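Local coordinates for mobilization protein A (Pseudomonas aeruginosa, PDB 2NS6) that nicks one strand of plasmid DNA at the origin of transfer, as the relaxase of the relaxosome, so that the strand can be passed on in conjugation, at residues Gly44-Phe49 with Pro105-Ile110; Lys72-Ala77 with Leu122-Arg127; Gly100-Pro105 with Gln154-Leu159. All blocks are in the same frame, centred on the assembly; numbering follows the deposited sequence.

How the interactions relate
From the N terminus, the chain leaves edge strand 38-44 through 44-49, runs along strand 71-77, climbs helix 84-99 and turns through 100-105 into strand 106-113. There interaction 1 closes the first loop, 55 residues long, against 44-49. Strand 117-124 then returns beside 106-113, and interaction 2 closes a 44-residue loop onto 72-77. Last, 154-159 comes back to 100-105 in interaction 3, spanning 48 residues. All three loops cross one another. Interactions 1 and 3 share Pro105, while interactions 1 and 2 are joined by neighbouring strands. Together they tie four strands of the sheet, edge strand 38-44 among them, to the loops at one end.

Interaction 1. Residues Gly44-Phe49 with Pro105-Ile110; sequences GHMPEF and PYTLAI. With MN (manganese (II) ion), chain C.
Gly44 and Tyr106 form an antiparallel hydrogen-bonded pair, the last rung between edge strand 38-44 and strand 106-113. Gly44 N donates to Tyr106 O over 3.1 Å, and the return bond from Tyr106 N to Gly44 O is weak at 3.3 Å. A CA-H...O contact from Pro105 CA to the same Gly44 oxygen supplements it.

The aromatic contacts centre on Tyr106. Its chi1 of 75° sets the ring between its own backbone N and carbonyl carbon, and the ring lies across the glycine, with Gly44 N 3.6 Å above the ring centre. Its edge turns to the face of the His45 imidazole in an offset edge-to-face pair, planes at 74° and centroids 5.6 Å apart. The phenol OH hydrogen-bonds to Glu42.

Met46 and the two prolines supply the packing. Met46 bends at chi2, bringing Met46 SD to 3.9 Å from Pro105 CB, and Pro47 CD rests against Pro105 CG. Oxygens are touched at van der Waals range: Met46 CE lies 3.6 Å from Tyr106 O and also meets Thr107 OG1, a hydroxyl hydrogen-bonded to Ser43 and Trp57. Pro105 CG lies 3.3 Å from His45 O, which accepts a hydrogen bond from Asn129.

The metal contact belongs to His45. His45 ND1 is hydrogen-bonded to Leu104 O, which fixes the ring's rotation and directs His45 NE2 to a manganese ion 2.4 Å away; a water and Gln96 also belong to this coordination. The arrangement is a metal site in the loop just after edge strand 38-44, distinct from the relaxase three-histidine site of His111, His119 and His121.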
ATOM      1  N   GLY A  44      -0.118   5.998  -4.743  1.00 11.85           N
ATOM      2  CA  GLY A  44      -0.111   5.968  -6.196  1.00 11.30           C
ATOM      3  C   GLY A  44      -1.364   5.303  -6.729  1.00 11.97           C
ATOM      4  O   GLY A  44      -2.166   4.777  -5.955  1.00 12.55           O
ATOM      5  N   HIS A  45      -1.546   5.336  -8.046  1.00 11.90           N
ATOM      6  CA  HIS A  45      -2.694   4.707  -8.687  1.00 11.79           C
ATOM      7  C   HIS A  45      -4.065   5.154  -8.184  1.00 13.75           C
ATOM      8  O   HIS A  45      -5.037   4.415  -8.328  1.00 14.11           O
ATOM      9  CB  HIS A  45      -2.594   3.191  -8.533  1.00  9.81           C
ATOM     10  CG  HIS A  45      -1.288   2.628  -8.996  1.00  8.65           C
ATOM     11  ND1 HIS A  45      -0.659   1.591  -8.349  1.00 10.02           N
ATOM     12  CD2 HIS A  45      -0.479   2.982 -10.022  1.00 10.13           C
ATOM     13  CE1 HIS A  45       0.490   1.330  -8.951  1.00  9.26           C
ATOM     14  NE2 HIS A  45       0.622   2.159  -9.966  1.00 12.37           N
ATOM     15  N   MET A  46      -4.151   6.350  -7.606  1.00 12.76           N
ATOM     16  CA  MET A  46      -5.427   6.854  -7.098  1.00 13.01           C
ATOM     17  C   MET A  46      -6.363   7.327  -8.215  1.00 12.90           C
ATOM     18  O   MET A  46      -5.947   8.035  -9.133  1.00 11.66           O
ATOM     19  CB  MET A  46      -5.190   8.014  -6.125  1.00 13.17           C
ATOM     20  CG  MET A  46      -4.576   7.620  -4.808  1.00 11.12           C
ATOM     21  SD  MET A  46      -5.603   6.449  -3.890  1.00 15.32           S
ATOM     22  CE  MET A  46      -4.463   5.939  -2.607  1.00  8.33           C
ATOM     23  N   PRO A  47      -7.647   6.939  -8.145  1.00 12.94           N
ATOM     24  CA  PRO A  47      -8.631   7.336  -9.157  1.00 14.36           C
ATOM     25  C   PRO A  47      -8.900   8.832  -9.088  1.00 14.86           C
ATOM     26  O   PRO A  47      -8.671   9.474  -8.055  1.00 13.87           O
ATOM     27  CB  PRO A  47      -9.858   6.485  -8.811  1.00 13.56           C
ATOM     28  CG  PRO A  47      -9.726   6.282  -7.342  1.00 13.11           C
ATOM     29  CD  PRO A  47      -8.244   6.022  -7.164  1.00 11.50           C
ATOM     30  N   GLU A  48      -9.387   9.382 -10.191  1.00 16.63           N
ATOM     31  CA  GLU A  48      -9.656  10.812 -10.293  1.00 18.82           C
ATOM     32  C   GLU A  48     -10.478  11.447  -9.163  1.00 19.08           C
ATOM     33  O   GLU A  48     -10.212  12.584  -8.789  1.00 18.80           O
ATOM     34  CB  GLU A  48     -10.301  11.108 -11.655  1.00 21.69           C
ATOM     35  CG  GLU A  48     -10.730  12.562 -11.877  1.00 27.70           C
ATOM     36  CD  GLU A  48      -9.602  13.569 -11.668  1.00 30.53           C
ATOM     37  OE1 GLU A  48      -8.528  13.426 -12.299  1.00 29.81           O
ATOM     38  OE2 GLU A  48      -9.805  14.513 -10.872  1.00 33.91           O
ATOM     39  N   PHE A  49     -11.455  10.739  -8.605  1.00 17.49           N
ATOM     40  CA  PHE A  49     -12.255  11.345  -7.542  1.00 18.18           C
ATOM     41  C   PHE A  49     -11.450  11.664  -6.273  1.00 18.86           C
ATOM     42  O   PHE A  49     -11.900  12.430  -5.425  1.00 20.33           O
ATOM     43  CB  PHE A  49     -13.464  10.457  -7.202  1.00 17.11           C
ATOM     44  CG  PHE A  49     -13.140   9.285  -6.313  1.00 18.56           C
ATOM     45  CD1 PHE A  49     -12.896   9.470  -4.955  1.00 17.73           C
ATOM     46  CD2 PHE A  49     -13.086   7.996  -6.832  1.00 18.91           C
ATOM     47  CE1 PHE A  49     -12.602   8.389  -4.126  1.00 18.95           C
ATOM     48  CE2 PHE A  49     -12.793   6.906  -6.010  1.00 17.74           C
ATOM     49  CZ  PHE A  49     -12.552   7.104  -4.656  1.00 16.62           C
ATOM     50  N   PRO A 105      -4.534   0.959  -6.103  1.00 10.38           N
ATOM     51  CA  PRO A 105      -4.223   2.143  -5.298  1.00  9.52           C
ATOM     52  C   PRO A 105      -3.472   1.688  -4.052  1.00 10.86           C
ATOM     53  O   PRO A 105      -3.723   0.598  -3.536  1.00  9.94           O
ATOM     54  CB  PRO A 105      -5.602   2.711  -4.965  1.00  9.37           C
ATOM     55  CG  PRO A 105      -6.434   2.302  -6.177  1.00  7.85           C
ATOM     56  CD  PRO A 105      -5.979   0.878  -6.397  1.00 10.62           C
ATOM     57  N   TYR A 106      -2.543   2.510  -3.578  1.00 11.64           N
ATOM     58  CA  TYR A 106      -1.775   2.159  -2.395  1.00 11.65           C
ATOM     59  C   TYR A 106      -1.259   3.405  -1.725  1.00 12.04           C
ATOM     60  O   TYR A 106      -1.234   4.475  -2.324  1.00 11.63           O
ATOM     61  CB  TYR A 106      -0.577   1.274  -2.768  1.00 10.18           C
ATOM     62  CG  TYR A 106       0.567   2.027  -3.423  1.00 11.25           C
ATOM     63  CD1 TYR A 106       1.530   2.689  -2.656  1.00 10.44           C
ATOM     64  CD2 TYR A 106       0.659   2.116  -4.807  1.00  9.75           C
ATOM     65  CE1 TYR A 106       2.557   3.425  -3.264  1.00 11.99           C
ATOM     66  CE2 TYR A 106       1.673   2.844  -5.421  1.00 12.43           C
ATOM     67  CZ  TYR A 106       2.614   3.497  -4.651  1.00 14.33           C
ATOM     68  OH  TYR A 106       3.595   4.238  -5.274  1.00 17.98           O
ATOM     69  N   THR A 107      -0.852   3.236  -0.469  1.00 13.13           N
ATOM     70  CA  THR A 107      -0.264   4.295   0.328  1.00 11.91           C
ATOM     71  C   THR A 107       0.826   3.596   1.128  1.00 14.12           C
ATOM     72  O   THR A 107       0.603   2.519   1.697  1.00 15.21           O
ATOM     73  CB  THR A 107      -1.280   4.938   1.303  1.00 12.49           C
ATOM     74  OG1 THR A 107      -2.279   5.652   0.561  1.00 11.86           O
ATOM     75  CG2 THR A 107      -0.581   5.914   2.238  1.00 11.78           C
ATOM     76  N   LEU A 108       2.016   4.183   1.147  1.00 13.47           N
ATOM     77  CA  LEU A 108       3.113   3.594   1.894  1.00 14.03           C
ATOM     78  C   LEU A 108       3.810   4.666   2.698  1.00 15.11           C
ATOM     79  O   LEU A 108       3.784   5.844   2.356  1.00 13.13           O
ATOM     80  CB  LEU A 108       4.119   2.925   0.950  1.00 18.49           C
ATOM     81  CG  LEU A 108       5.044   3.784   0.092  1.00 19.61           C
ATOM     82  CD1 LEU A 108       6.287   4.154   0.878  1.00 21.15           C
ATOM     83  CD2 LEU A 108       5.449   3.009  -1.159  1.00 24.49           C
ATOM     84  N   ALA A 109       4.442   4.250   3.780  1.00 13.05           N
ATOM     85  CA  ALA A 109       5.155   5.191   4.609  1.00 14.03           C
ATOM     86  C   ALA A 109       6.391   4.472   5.126  1.00 13.21           C
ATOM     87  O   ALA A 109       6.364   3.258   5.365  1.00 14.70           O
ATOM     88  CB  ALA A 109       4.256   5.637   5.766  1.00 10.90           C
ATOM     89  N   ILE A 110       7.481   5.211   5.262  1.00 14.13           N
ATOM     90  CA  ILE A 110       8.732   4.657   5.788  1.00 15.17           C
ATOM     91  C   ILE A 110       8.862   5.201   7.209  1.00 16.05           C
ATOM     92  O   ILE A 110       8.680   6.396   7.433  1.00 18.51           O
ATOM     93  CB  ILE A 110       9.967   5.121   4.951  1.00 16.40           C
ATOM     94  CG1 ILE A 110      10.005   4.377   3.610  1.00 17.66           C
ATOM     95  CG2 ILE A 110      11.260   4.875   5.748  1.00 16.44           C
ATOM     96  CD1 ILE A 110      11.086   4.869   2.637  1.00 20.72           C
TER
HETATM   97 MN    MN C1002       2.273   2.513 -11.659  1.00 35.46          MN
HETATM   98  O   HOH W   1       2.197   0.543 -13.195  1.00 20.13           O

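Interaction 2. Residues Lys72-Ala77 with Leu122-Arg127; sequences KEVEFA and LMISER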
ATOM      1  N   LYS A  72      -4.827  -4.647   2.033  1.00 20.78           N
ATOM      2  CA  LYS A  72      -3.855  -5.666   2.399  1.00 20.76           C
ATOM      3  C   LYS A  72      -2.643  -4.882   2.898  1.00 21.82           C
ATOM      4  O   LYS A  72      -1.989  -4.166   2.131  1.00 21.64           O
ATOM      5  CB  LYS A  72      -3.472  -6.488   1.168  1.00 19.16           C
ATOM      6  CG  LYS A  72      -2.475  -7.625   1.416  1.00 21.34           C
ATOM      7  CD  LYS A  72      -3.086  -8.740   2.243  1.00 20.67           C
ATOM      8  CE  LYS A  72      -2.155  -9.937   2.363  1.00 25.45           C
ATOM      9  NZ  LYS A  72      -2.040 -10.687   1.076  1.00 25.85           N
ATOM     10  N   GLU A  73      -2.357  -5.009   4.186  1.00 20.93           N
ATOM     11  CA  GLU A  73      -1.236  -4.311   4.801  1.00 21.26           C
ATOM     12  C   GLU A  73       0.022  -5.160   4.769  1.00 20.06           C
ATOM     13  O   GLU A  73       0.026  -6.303   5.224  1.00 19.63           O
ATOM     14  CB  GLU A  73      -1.577  -3.964   6.247  1.00 23.67           C
ATOM     15  CG  GLU A  73      -0.409  -3.419   7.060  1.00 28.40           C
ATOM     16  CD  GLU A  73      -0.859  -2.886   8.404  1.00 30.83           C
ATOM     17  OE1 GLU A  73      -1.543  -3.632   9.136  1.00 31.76           O
ATOM     18  OE2 GLU A  73      -0.529  -1.720   8.722  1.00 35.91           O
ATOM     19  N   VAL A  74       1.092  -4.598   4.231  1.00 18.17           N
ATOM     20  CA  VAL A  74       2.356  -5.308   4.152  1.00 18.50           C
ATOM     21  C   VAL A  74       3.401  -4.527   4.946  1.00 18.64           C
ATOM     22  O   VAL A  74       3.420  -3.294   4.907  1.00 17.80           O
ATOM     23  CB  VAL A  74       2.830  -5.447   2.690  1.00 19.17           C
ATOM     24  CG1 VAL A  74       4.110  -6.266   2.635  1.00 22.54           C
ATOM     25  CG2 VAL A  74       1.748  -6.110   1.847  1.00 19.71           C
ATOM     26  N   GLU A  75       4.252  -5.246   5.675  1.00 17.87           N
ATOM     27  CA  GLU A  75       5.307  -4.611   6.470  1.00 19.17           C
ATOM     28  C   GLU A  75       6.647  -5.283   6.220  1.00 19.37           C
ATOM     29  O   GLU A  75       6.758  -6.510   6.281  1.00 18.33           O
ATOM     30  CB  GLU A  75       4.994  -4.679   7.967  1.00 20.92           C
ATOM     31  CG  GLU A  75       5.873  -3.737   8.790  1.00 24.16           C
ATOM     32  CD  GLU A  75       5.534  -3.742  10.272  1.00 27.59           C
ATOM     33  OE1 GLU A  75       4.335  -3.812  10.614  1.00 28.54           O
ATOM     34  OE2 GLU A  75       6.472  -3.655  11.092  1.00 31.07           O
ATOM     35  N   PHE A  76       7.668  -4.481   5.944  1.00 18.24           N
ATOM     36  CA  PHE A  76       8.993  -5.031   5.689  1.00 18.11           C
ATOM     37  C   PHE A  76      10.113  -4.138   6.213  1.00 16.80           C
ATOM     38  O   PHE A  76      10.036  -2.915   6.137  1.00 15.51           O
ATOM     39  CB  PHE A  76       9.179  -5.295   4.188  1.00 17.51           C
ATOM     40  CG  PHE A  76       8.714  -4.175   3.295  1.00 19.46           C
ATOM     41  CD1 PHE A  76       7.358  -3.971   3.051  1.00 19.32           C
ATOM     42  CD2 PHE A  76       9.632  -3.312   2.707  1.00 19.09           C
ATOM     43  CE1 PHE A  76       6.928  -2.932   2.230  1.00 19.07           C
ATOM     44  CE2 PHE A  76       9.211  -2.270   1.883  1.00 20.86           C
ATOM     45  CZ  PHE A  76       7.856  -2.076   1.650  1.00 18.74           C
ATOM     46  N   ALA A  77      11.150  -4.762   6.764  1.00 15.94           N
ATOM     47  CA  ALA A  77      12.288  -4.028   7.297  1.00 15.80           C
ATOM     48  C   ALA A  77      13.142  -3.510   6.145  1.00 16.80           C
ATOM     49  O   ALA A  77      13.212  -4.140   5.086  1.00 18.79           O
ATOM     50  CB  ALA A  77      13.124  -4.943   8.205  1.00 16.65           C
ATOM     51  N   LEU A 122       2.917  -0.609   4.107  1.00 14.50           N
ATOM     52  CA  LEU A 122       2.318  -0.410   2.796  1.00 15.69           C
ATOM     53  C   LEU A 122       0.927  -1.018   2.730  1.00 16.12           C
ATOM     54  O   LEU A 122       0.754  -2.219   2.929  1.00 18.42           O
ATOM     55  CB  LEU A 122       3.237  -1.017   1.722  1.00 14.30           C
ATOM     56  CG  LEU A 122       2.943  -1.018   0.215  1.00 17.08           C
ATOM     57  CD1 LEU A 122       2.364  -2.351  -0.146  1.00 18.92           C
ATOM     58  CD2 LEU A 122       2.044   0.124  -0.205  1.00 11.64           C
ATOM     59  N   MET A 123      -0.074  -0.181   2.487  1.00 16.46           N
ATOM     60  CA  MET A 123      -1.429  -0.691   2.381  1.00 15.84           C
ATOM     61  C   MET A 123      -1.849  -0.662   0.927  1.00 15.20           C
ATOM     62  O   MET A 123      -1.688   0.343   0.228  1.00 15.89           O
ATOM     63  CB  MET A 123      -2.396   0.092   3.285  1.00 17.11           C
ATOM     64  CG  MET A 123      -2.183   1.580   3.359  1.00 18.84           C
ATOM     65  SD  MET A 123      -2.968   2.361   4.843  1.00 18.32           S
ATOM     66  CE  MET A 123      -4.746   2.218   4.448  1.00 18.47           C
ATOM     67  N   ILE A 124      -2.356  -1.802   0.477  1.00 15.18           N
ATOM     68  CA  ILE A 124      -2.782  -1.994  -0.902  1.00 13.68           C
ATOM     69  C   ILE A 124      -4.264  -2.267  -1.012  1.00 15.34           C
ATOM     70  O   ILE A 124      -4.792  -3.163  -0.348  1.00 13.96           O
ATOM     71  CB  ILE A 124      -2.064  -3.190  -1.520  1.00 14.92           C
ATOM     72  CG1 ILE A 124      -0.565  -3.084  -1.245  1.00 13.56           C
ATOM     73  CG2 ILE A 124      -2.352  -3.260  -3.009  1.00 12.07           C
ATOM     74  CD1 ILE A 124       0.225  -4.228  -1.828  1.00 16.63           C
ATOM     75  N   SER A 125      -4.933  -1.487  -1.853  1.00 16.66           N
ATOM     76  CA  SER A 125      -6.363  -1.653  -2.092  1.00 16.87           C
ATOM     77  C   SER A 125      -6.484  -2.660  -3.228  1.00 17.36           C
ATOM     78  O   SER A 125      -5.866  -2.492  -4.282  1.00 16.85           O
ATOM     79  CB  SER A 125      -6.983  -0.323  -2.521  1.00 18.66           C
ATOM     80  OG  SER A 125      -8.291  -0.518  -3.027  1.00 19.71           O
ATOM     81  N   GLU A 126      -7.279  -3.701  -3.017  1.00 17.43           N
ATOM     82  CA  GLU A 126      -7.452  -4.732  -4.030  1.00 16.82           C
ATOM     83  C   GLU A 126      -8.513  -4.395  -5.066  1.00 17.45           C
ATOM     84  O   GLU A 126      -9.407  -5.198  -5.341  1.00 19.61           O
ATOM     85  CB  GLU A 126      -7.762  -6.070  -3.360  1.00 16.91           C
ATOM     86  CG  GLU A 126      -6.561  -6.671  -2.651  1.00 16.30           C
ATOM     87  CD  GLU A 126      -6.965  -7.712  -1.630  1.00 17.54           C
ATOM     88  OE1 GLU A 126      -6.442  -8.841  -1.687  1.00 18.20           O
ATOM     89  OE2 GLU A 126      -7.806  -7.387  -0.769  1.00 20.49           O
ATOM     90  N   ARG A 127      -8.391  -3.200  -5.635  1.00 14.48           N
ATOM     91  CA  ARG A 127      -9.294  -2.703  -6.668  1.00 14.96           C
ATOM     92  C   ARG A 127      -8.421  -2.299  -7.839  1.00 16.06           C
ATOM     93  O   ARG A 127      -7.435  -1.588  -7.675  1.00 15.80           O
ATOM     94  CB  ARG A 127     -10.071  -1.479  -6.168  1.00 15.40           C
ATOM     95  CG  ARG A 127     -11.049  -1.785  -5.042  1.00 14.76           C
ATOM     96  CD  ARG A 127     -12.349  -2.369  -5.597  1.00 16.73           C
ATOM     97  NE  ARG A 127     -13.253  -2.826  -4.545  1.00 14.83           N
ATOM     98  CZ  ARG A 127     -14.531  -3.121  -4.742  1.00 15.21           C
ATOM     99  NH1 ARG A 127     -15.056  -2.999  -5.953  1.00 15.84           N
ATOM    100  NH2 ARG A 127     -15.281  -3.550  -3.738  1.00 15.07           N
TER
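Leu122 meets Val74 and Phe76 from the middle of the sheet, and its side chain can be followed outward. Leu122 CB sits 3.9 Å from Val74 O and 4.2 Å from Phe76 CE1, at the edge of the phenyl ring. CG stands anti to the backbone N (chi1 179°) and carries the two methyls. Leu122 CD1 reaches across to Val74 CB, 4.2 Å away, while CD2 goes toward Tyr106 on neighbouring strand 106-113. Chi2 of -98° is not a staggered value, so the exact methyl positions deserve some caution.

The backbones beneath are antiparallel. Val74 N donates to Leu122 O over 2.7 Å, and Leu122 N answers to Val74 O. Lys72 and Ile124 repeat this two-way exchange, with Lys72 N 2.8 Å from Ile124 O. Between these pairs Glu73 and Met123 make a non-hydrogen-bonded pair, their CA atoms 4.4 Å apart, each CA-H pointing to a carbonyl oxygen of the partner strand.

The sheet's two faces differ. Val74, Leu122, Ile124 and Phe76 pack on one, where Phe94 of helix 84-99 and Trp172 of helix 164-181 meet the Phe76 ring. Lys72 starts on this face too, its CB near Ile124, but its end leads away, so the face is mainly apolar. On the other, Met123 lies against helix 18-26, and Glu73 forms a salt bridge to Lys21 while touching His121, a manganese ligand. The chemistry is therefore backbone bonding at the centre, apolar packing against helices 84-99 and 164-181, and a charged pair on the face that carries the manganese ligand His121.

Interaction 3. Residues Gly100-Pro105 with Gln154-Leu159; sequences GAERLP and QKTEAL
Glu102 reaches Thr156 because chi1 of -56° sets its CG anti to the carbonyl carbon and the chain runs extended from there, carrying the carboxylate to the threonine hydroxyl. Thr156 answers with OG1 anti to its own N (chi1 -179°), which turns the hydroxyl to the glutamate and puts CG2 between the backbone N and carbonyl carbon, facing Leu104.

The bond that results is short: Thr156 OG1 donates to Glu102 OE1 over 2.6 Å. It arrives on the syn side of that oxygen, 20° out of the carboxylate plane, with Glu102 OE2 farther off at 3.4 Å from Thr156 OG1. The same Thr156 OG1 also accepts from Ala158 N at 3.2 Å, in a nearly straight bond. That makes an ST turn and curls the chain so that Ala158 CB comes to 3.7 Å from Glu102 OE1.

Beneath the polar pair lies a small apolar layer. Leu104 CD2 touches Thr156 CG2 at 3.7 Å, the two side chains meeting at about a right angle, and Leu104 CD1 is 4.4 Å from Leu159 CD1. Both leucines rest on Ile124 of strand 117-124, so the two loops pack on the end of the sheet, and Thr156 is further held by backbone bonding to Glu126. The contact thus joins the loop before strand 106-113 to the one before helix 164-181.

Chemically, Thr156 OG1 both gives and receives, which fixes the rotation of its hydroxyl. One-sided donation to OE1 would probably stabilise the charged carboxylate.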
ATOM      1  N   GLY A 100       1.869  -2.255  -9.532  1.00  9.66           N
ATOM      2  CA  GLY A 100       2.046  -1.660 -10.844  1.00 12.72           C
ATOM      3  C   GLY A 100       1.370  -2.270 -12.053  1.00 15.46           C
ATOM      4  O   GLY A 100       0.969  -1.549 -12.974  1.00 17.61           O
ATOM      5  N   ALA A 101       1.246  -3.588 -12.066  1.00 16.28           N
ATOM      6  CA  ALA A 101       0.619  -4.279 -13.179  1.00 15.00           C
ATOM      7  C   ALA A 101      -0.852  -3.881 -13.300  1.00 15.93           C
ATOM      8  O   ALA A 101      -1.295  -3.406 -14.340  1.00 14.94           O
ATOM      9  CB  ALA A 101       0.732  -5.780 -12.971  1.00 14.44           C
ATOM     10  N   GLU A 102      -1.593  -4.060 -12.210  1.00 16.04           N
ATOM     11  CA  GLU A 102      -3.024  -3.769 -12.179  1.00 14.71           C
ATOM     12  C   GLU A 102      -3.403  -2.410 -11.606  1.00 15.02           C
ATOM     13  O   GLU A 102      -4.582  -2.153 -11.349  1.00 14.98           O
ATOM     14  CB  GLU A 102      -3.744  -4.857 -11.378  1.00 15.13           C
ATOM     15  CG  GLU A 102      -3.491  -6.261 -11.898  1.00 17.15           C
ATOM     16  CD  GLU A 102      -4.337  -7.300 -11.207  1.00 18.18           C
ATOM     17  OE1 GLU A 102      -4.018  -7.683 -10.064  1.00 19.80           O
ATOM     18  OE2 GLU A 102      -5.338  -7.726 -11.805  1.00 23.58           O
ATOM     19  N   ARG A 103      -2.408  -1.547 -11.417  1.00 14.53           N
ATOM     20  CA  ARG A 103      -2.610  -0.216 -10.849  1.00 12.16           C
ATOM     21  C   ARG A 103      -3.535  -0.210  -9.646  1.00 12.54           C
ATOM     22  O   ARG A 103      -4.593   0.429  -9.644  1.00 11.33           O
ATOM     23  CB  ARG A 103      -3.115   0.753 -11.906  1.00 11.44           C
ATOM     24  CG  ARG A 103      -2.045   1.081 -12.902  1.00 15.68           C
ATOM     25  CD  ARG A 103      -2.453   2.207 -13.797  1.00 15.99           C
ATOM     26  NE  ARG A 103      -1.362   2.608 -14.672  1.00 14.90           N
ATOM     27  CZ  ARG A 103      -1.533   2.978 -15.931  1.00 17.27           C
ATOM     28  NH1 ARG A 103      -2.759   2.989 -16.450  1.00 15.64           N
ATOM     29  NH2 ARG A 103      -0.488   3.331 -16.666  1.00 14.85           N
ATOM     30  N   LEU A 104      -3.111  -0.934  -8.616  1.00 11.94           N
ATOM     31  CA  LEU A 104      -3.850  -1.030  -7.368  1.00 11.48           C
ATOM     32  C   LEU A 104      -3.514   0.205  -6.536  1.00 10.75           C
ATOM     33  O   LEU A 104      -2.338   0.499  -6.296  1.00 12.61           O
ATOM     34  CB  LEU A 104      -3.429  -2.294  -6.606  1.00 10.78           C
ATOM     35  CG  LEU A 104      -3.501  -3.618  -7.376  1.00  9.67           C
ATOM     36  CD1 LEU A 104      -2.906  -4.742  -6.540  1.00 11.32           C
ATOM     37  CD2 LEU A 104      -4.936  -3.926  -7.737  1.00  9.02           C
ATOM     38  N   PRO A 105      -4.534   0.959  -6.103  1.00 10.38           N
ATOM     39  CA  PRO A 105      -4.223   2.143  -5.298  1.00  9.52           C
ATOM     40  C   PRO A 105      -3.472   1.688  -4.052  1.00 10.86           C
ATOM     41  O   PRO A 105      -3.723   0.598  -3.536  1.00  9.94           O
ATOM     42  CB  PRO A 105      -5.602   2.711  -4.965  1.00  9.37           C
ATOM     43  CG  PRO A 105      -6.434   2.302  -6.177  1.00  7.85           C
ATOM     44  CD  PRO A 105      -5.979   0.878  -6.397  1.00 10.62           C
ATOM     45  N   GLN A 154     -13.125  -3.226 -10.600  1.00 16.34           N
ATOM     46  CA  GLN A 154     -13.023  -4.675 -10.488  1.00 16.49           C
ATOM     47  C   GLN A 154     -12.041  -5.044  -9.383  1.00 18.74           C
ATOM     48  O   GLN A 154     -11.037  -4.357  -9.180  1.00 16.92           O
ATOM     49  CB  GLN A 154     -12.561  -5.275 -11.825  1.00 18.48           C
ATOM     50  CG  GLN A 154     -12.335  -6.784 -11.808  1.00 22.31           C
ATOM     51  CD  GLN A 154     -11.981  -7.350 -13.184  1.00 24.61           C
ATOM     52  OE1 GLN A 154     -11.239  -6.731 -13.952  1.00 26.39           O
ATOM     53  NE2 GLN A 154     -12.500  -8.536 -13.491  1.00 23.84           N
ATOM     54  N   LYS A 155     -12.346  -6.115  -8.656  1.00 17.52           N
ATOM     55  CA  LYS A 155     -11.476  -6.575  -7.580  1.00 20.07           C
ATOM     56  C   LYS A 155     -10.402  -7.492  -8.152  1.00 18.42           C
ATOM     57  O   LYS A 155     -10.600  -8.110  -9.195  1.00 18.64           O
ATOM     58  CB  LYS A 155     -12.287  -7.346  -6.534  1.00 21.69           C
ATOM     59  CG  LYS A 155     -13.162  -6.491  -5.617  1.00 22.52           C
ATOM     60  CD  LYS A 155     -14.112  -7.379  -4.806  1.00 24.79           C
ATOM     61  CE  LYS A 155     -14.843  -6.611  -3.700  1.00 29.25           C
ATOM     62  NZ  LYS A 155     -13.964  -6.240  -2.540  1.00 30.01           N
ATOM     63  N   THR A 156      -9.250  -7.563  -7.490  1.00 20.25           N
ATOM     64  CA  THR A 156      -8.196  -8.449  -7.960  1.00 17.78           C
ATOM     65  C   THR A 156      -8.022  -9.600  -6.986  1.00 19.27           C
ATOM     66  O   THR A 156      -8.220  -9.441  -5.781  1.00 19.36           O
ATOM     67  CB  THR A 156      -6.848  -7.738  -8.125  1.00 16.81           C
ATOM     68  OG1 THR A 156      -5.882  -8.684  -8.603  1.00 14.38           O
ATOM     69  CG2 THR A 156      -6.366  -7.158  -6.807  1.00 16.93           C
ATOM     70  N   GLU A 157      -7.657 -10.762  -7.513  1.00 18.43           N
ATOM     71  CA  GLU A 157      -7.454 -11.938  -6.681  1.00 18.94           C
ATOM     72  C   GLU A 157      -5.965 -12.232  -6.525  1.00 18.29           C
ATOM     73  O   GLU A 157      -5.587 -13.174  -5.834  1.00 18.87           O
ATOM     74  CB  GLU A 157      -8.123 -13.161  -7.315  1.00 19.55           C
ATOM     75  CG  GLU A 157      -9.572 -12.953  -7.749  1.00 19.58           C
ATOM     76  CD  GLU A 157     -10.464 -12.519  -6.620  1.00 20.39           C
ATOM     77  OE1 GLU A 157     -10.496 -13.211  -5.582  1.00 23.00           O
ATOM     78  OE2 GLU A 157     -11.145 -11.480  -6.768  1.00 24.87           O
ATOM     79  N   ALA A 158      -5.127 -11.419  -7.158  1.00 16.88           N
ATOM     80  CA  ALA A 158      -3.680 -11.620  -7.129  1.00 18.91           C
ATOM     81  C   ALA A 158      -3.013 -11.699  -5.758  1.00 18.27           C
ATOM     82  O   ALA A 158      -1.941 -12.293  -5.624  1.00 20.63           O
ATOM     83  CB  ALA A 158      -2.995 -10.539  -7.971  1.00 18.77           C
ATOM     84  N   LEU A 159      -3.624 -11.100  -4.743  1.00 18.11           N
ATOM     85  CA  LEU A 159      -3.043 -11.121  -3.401  1.00 20.94           C
ATOM     86  C   LEU A 159      -3.578 -12.226  -2.483  1.00 23.13           C
ATOM     87  O   LEU A 159      -3.188 -12.292  -1.318  1.00 23.82           O
ATOM     88  CB  LEU A 159      -3.259  -9.769  -2.721  1.00 21.60           C
ATOM     89  CG  LEU A 159      -2.343  -8.590  -3.083  1.00 22.41           C
ATOM     90  CD1 LEU A 159      -2.061  -8.537  -4.572  1.00 22.16           C
ATOM     91  CD2 LEU A 159      -2.991  -7.316  -2.591  1.00 19.80           C
TER